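Local structure of probable oxidoreductase (Mycobacterium abscessus, 4EYE) at residues Ala189-Thr194 with Asp206-Leu211. The protein probably catalyses a redox reaction as a member of the zinc-binding dehydrogenase and quinone oxidoreductase family. Numbering follows the deposited sequence.
Sequences AVVNRT and DIVLPL
The flat groups that meet between Ala189-Val191 and Ile207-Pro210 are peptide units, hydrogen-bonded side by side as neighbouring parallel strands. Ala189 N reaches Ile207 O at 2.8 Å and Ala189 O receives Leu209 N, while Leu209 O takes Val191 N at 3.0 Å. In the last bond, from Leu211 N to Val191 O, the donor stands about 40° out of the carbonyl plane, where strand 186-191 has just ended. Leu209 O also receives a CA-H contact from Val190 CA at 3.1 Å.

One face of the sheet carries Ala189, Val191, Val208 and Pro210 and is covered by helix 197-203, whose Val200 packs on the first three; the small Ala189 lets the helix approach, and the beta-branched valines suit the extended backbone. Val191 CG1 lies 4.2 Å from Val208 CG1. Pro210 lacks an N-H, which costs no bond here because its N faces away from strand 186-191; its CB meets Thr194 CG2 at 4.0 Å. On the other face Val190 and Leu209 pack beneath helix 215-222, against Trp215 and Val219 respectively. With CG1 anti to its backbone N (chi1 178°), Val190 turns that methyl to Leu211 CB, 3.7 Å away, the two side chains crossing at about a right angle. Leu211 CD2 then rests on Asn192 CB.

Strand 186-191, helix 197-203 and strand 207-210 form a beta-alpha-beta crossover at one edge of the six-stranded Rossmann-type sheet, which probably binds a nicotinamide cofactor as in relatives. Backbone bonds thus set the register, while largely apolar side chains pack both faces against helices.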
ATOM      1  N   ALA A 189      -6.540  13.227 -10.572  1.00 23.48           N
ATOM      2  CA  ALA A 189      -6.904  11.861 -10.280  1.00 24.02           C
ATOM      3  C   ALA A 189      -7.991  11.387 -11.226  1.00 25.43           C
ATOM      4  O   ALA A 189      -8.961  12.132 -11.489  1.00 26.49           O
ATOM      5  CB  ALA A 189      -7.394  11.773  -8.852  1.00 23.63           C
ATOM      6  N   VAL A 190      -7.840  10.171 -11.742  1.00 25.93           N
ATOM      7  CA  VAL A 190      -8.905   9.520 -12.518  1.00 26.96           C
ATOM      8  C   VAL A 190      -9.457   8.361 -11.705  1.00 27.08           C
ATOM      9  O   VAL A 190      -8.679   7.599 -11.120  1.00 25.82           O
ATOM     10  CB  VAL A 190      -8.401   9.011 -13.862  1.00 27.47           C
ATOM     11  CG1 VAL A 190      -9.531   8.297 -14.618  1.00 28.44           C
ATOM     12  CG2 VAL A 190      -7.910  10.197 -14.693  1.00 28.20           C
ATOM     13  N   VAL A 191     -10.780   8.286 -11.604  1.00 27.96           N
ATOM     14  CA  VAL A 191     -11.436   7.213 -10.868  1.00 29.34           C
ATOM     15  C   VAL A 191     -12.232   6.311 -11.812  1.00 32.21           C
ATOM     16  O   VAL A 191     -13.045   6.793 -12.588  1.00 31.97           O
ATOM     17  CB  VAL A 191     -12.382   7.745  -9.768  1.00 29.10           C
ATOM     18  CG1 VAL A 191     -11.589   8.465  -8.661  1.00 28.91           C
ATOM     19  CG2 VAL A 191     -13.495   8.624 -10.344  1.00 29.76           C
ATOM     20  N   ASN A 192     -12.021   5.003 -11.751  1.00 35.14           N
ATOM     21  CA  ASN A 192     -12.948   4.126 -12.446  1.00 37.63           C
ATOM     22  C   ASN A 192     -14.218   3.806 -11.645  1.00 38.29           C
ATOM     23  O   ASN A 192     -15.184   3.301 -12.211  1.00 40.47           O
ATOM     24  CB  ASN A 192     -12.279   2.885 -13.044  1.00 41.14           C
ATOM     25  CG  ASN A 192     -11.484   2.094 -12.056  1.00 43.44           C
ATOM     26  OD1 ASN A 192     -12.049   1.336 -11.260  1.00 47.95           O
ATOM     27  ND2 ASN A 192     -10.148   2.208 -12.136  1.00 44.20           N
ATOM     28  N   ARG A 193     -14.228   4.116 -10.350  1.00 37.27           N
ATOM     29  CA  ARG A 193     -15.449   4.019  -9.527  1.00 35.84           C
ATOM     30  C   ARG A 193     -15.946   5.440  -9.240  1.00 34.85           C
ATOM     31  O   ARG A 193     -15.392   6.138  -8.396  1.00 32.97           O
ATOM     32  CB  ARG A 193     -15.146   3.290  -8.207  1.00 36.02           C
ATOM     33  CG  ARG A 193     -14.895   1.781  -8.348  1.00 35.68           C
ATOM     34  CD  ARG A 193     -14.347   1.191  -7.049  1.00 36.23           C
ATOM     35  NE  ARG A 193     -12.950   1.606  -6.772  1.00 35.37           N
ATOM     36  CZ  ARG A 193     -12.291   1.344  -5.645  1.00 34.90           C
ATOM     37  NH1 ARG A 193     -12.862   0.626  -4.673  1.00 33.29           N
ATOM     38  NH2 ARG A 193     -11.035   1.784  -5.493  1.00 34.38           N
ATOM     39  N   THR A 194     -16.963   5.892  -9.972  1.00 35.03           N
ATOM     40  CA  THR A 194     -17.367   7.301  -9.900  1.00 34.45           C
ATOM     41  C   THR A 194     -17.974   7.666  -8.531  1.00 33.45           C
ATOM     42  O   THR A 194     -17.946   8.822  -8.135  1.00 33.33           O
ATOM     43  CB  THR A 194     -18.307   7.697 -11.054  1.00 36.35           C
ATOM     44  OG1 THR A 194     -19.523   6.953 -10.945  1.00 36.50           O
ATOM     45  CG2 THR A 194     -17.645   7.422 -12.428  1.00 36.90           C
ATOM     46  N   ASP A 206      -6.314  17.674  -6.896  1.00 27.72           N
ATOM     47  CA  ASP A 206      -6.698  19.005  -7.363  1.00 28.86           C
ATOM     48  C   ASP A 206      -7.847  18.952  -8.383  1.00 29.54           C
ATOM     49  O   ASP A 206      -8.712  19.800  -8.390  1.00 29.01           O
ATOM     50  CB  ASP A 206      -5.477  19.713  -7.952  1.00 28.88           C
ATOM     51  CG  ASP A 206      -4.374  19.890  -6.938  1.00 29.18           C
ATOM     52  OD1 ASP A 206      -4.522  20.761  -6.060  1.00 30.05           O
ATOM     53  OD2 ASP A 206      -3.356  19.161  -6.996  1.00 28.52           O
ATOM     54  N   ILE A 207      -7.838  17.931  -9.237  1.00 30.52           N
ATOM     55  CA  ILE A 207      -8.871  17.756 -10.253  1.00 31.54           C
ATOM     56  C   ILE A 207      -9.182  16.264 -10.244  1.00 31.81           C
ATOM     57  O   ILE A 207      -8.248  15.437 -10.224  1.00 29.62           O
ATOM     58  CB  ILE A 207      -8.366  18.158 -11.656  1.00 32.31           C
ATOM     59  CG1 ILE A 207      -8.313  19.691 -11.818  1.00 34.23           C
ATOM     60  CG2 ILE A 207      -9.271  17.567 -12.731  1.00 33.36           C
ATOM     61  CD1 ILE A 207      -6.919  20.279 -11.966  1.00 35.08           C
ATOM     62  N   VAL A 208     -10.469  15.928 -10.161  1.00 30.92           N
ATOM     63  CA  VAL A 208     -10.886  14.550 -10.294  1.00 31.14           C
ATOM     64  C   VAL A 208     -11.661  14.381 -11.597  1.00 31.77           C
ATOM     65  O   VAL A 208     -12.449  15.227 -11.952  1.00 32.54           O
ATOM     66  CB  VAL A 208     -11.731  14.091  -9.095  1.00 30.97           C
ATOM     67  CG1 VAL A 208     -12.080  12.619  -9.241  1.00 30.64           C
ATOM     68  CG2 VAL A 208     -10.968  14.338  -7.806  1.00 31.39           C
ATOM     69  N   LEU A 209     -11.400  13.288 -12.307  1.00 32.36           N
ATOM     70  CA  LEU A 209     -12.031  12.994 -13.584  1.00 32.61           C
ATOM     71  C   LEU A 209     -12.469  11.550 -13.622  1.00 32.69           C
ATOM     72  O   LEU A 209     -11.769  10.683 -13.088  1.00 30.96           O
ATOM     73  CB  LEU A 209     -11.055  13.230 -14.737  1.00 33.59           C
ATOM     74  CG  LEU A 209     -10.727  14.683 -15.035  1.00 34.61           C
ATOM     75  CD1 LEU A 209      -9.511  14.719 -15.944  1.00 35.06           C
ATOM     76  CD2 LEU A 209     -11.938  15.374 -15.655  1.00 35.72           C
ATOM     77  N   PRO A 210     -13.627  11.272 -14.263  1.00 33.52           N
ATOM     78  CA  PRO A 210     -14.091   9.903 -14.362  1.00 33.77           C
ATOM     79  C   PRO A 210     -13.402   9.175 -15.522  1.00 34.81           C
ATOM     80  O   PRO A 210     -13.025   9.794 -16.503  1.00 34.46           O
ATOM     81  CB  PRO A 210     -15.591  10.059 -14.601  1.00 35.02           C
ATOM     82  CG  PRO A 210     -15.722  11.362 -15.312  1.00 35.00           C
ATOM     83  CD  PRO A 210     -14.593  12.230 -14.828  1.00 34.12           C
ATOM     84  N   LEU A 211     -13.203   7.874 -15.388  1.00 36.03           N
ATOM     85  CA  LEU A 211     -12.611   7.095 -16.463  1.00 38.90           C
ATOM     86  C   LEU A 211     -13.722   6.736 -17.427  1.00 40.21           C
ATOM     87  O   LEU A 211     -14.399   5.741 -17.238  1.00 40.23           O
ATOM     88  CB  LEU A 211     -11.951   5.821 -15.927  1.00 39.69           C
ATOM     89  CG  LEU A 211     -11.262   4.945 -16.989  1.00 41.01           C
ATOM     90  CD1 LEU A 211      -9.891   5.512 -17.363  1.00 40.34           C
ATOM     91  CD2 LEU A 211     -11.142   3.492 -16.509  1.00 42.67           C
TER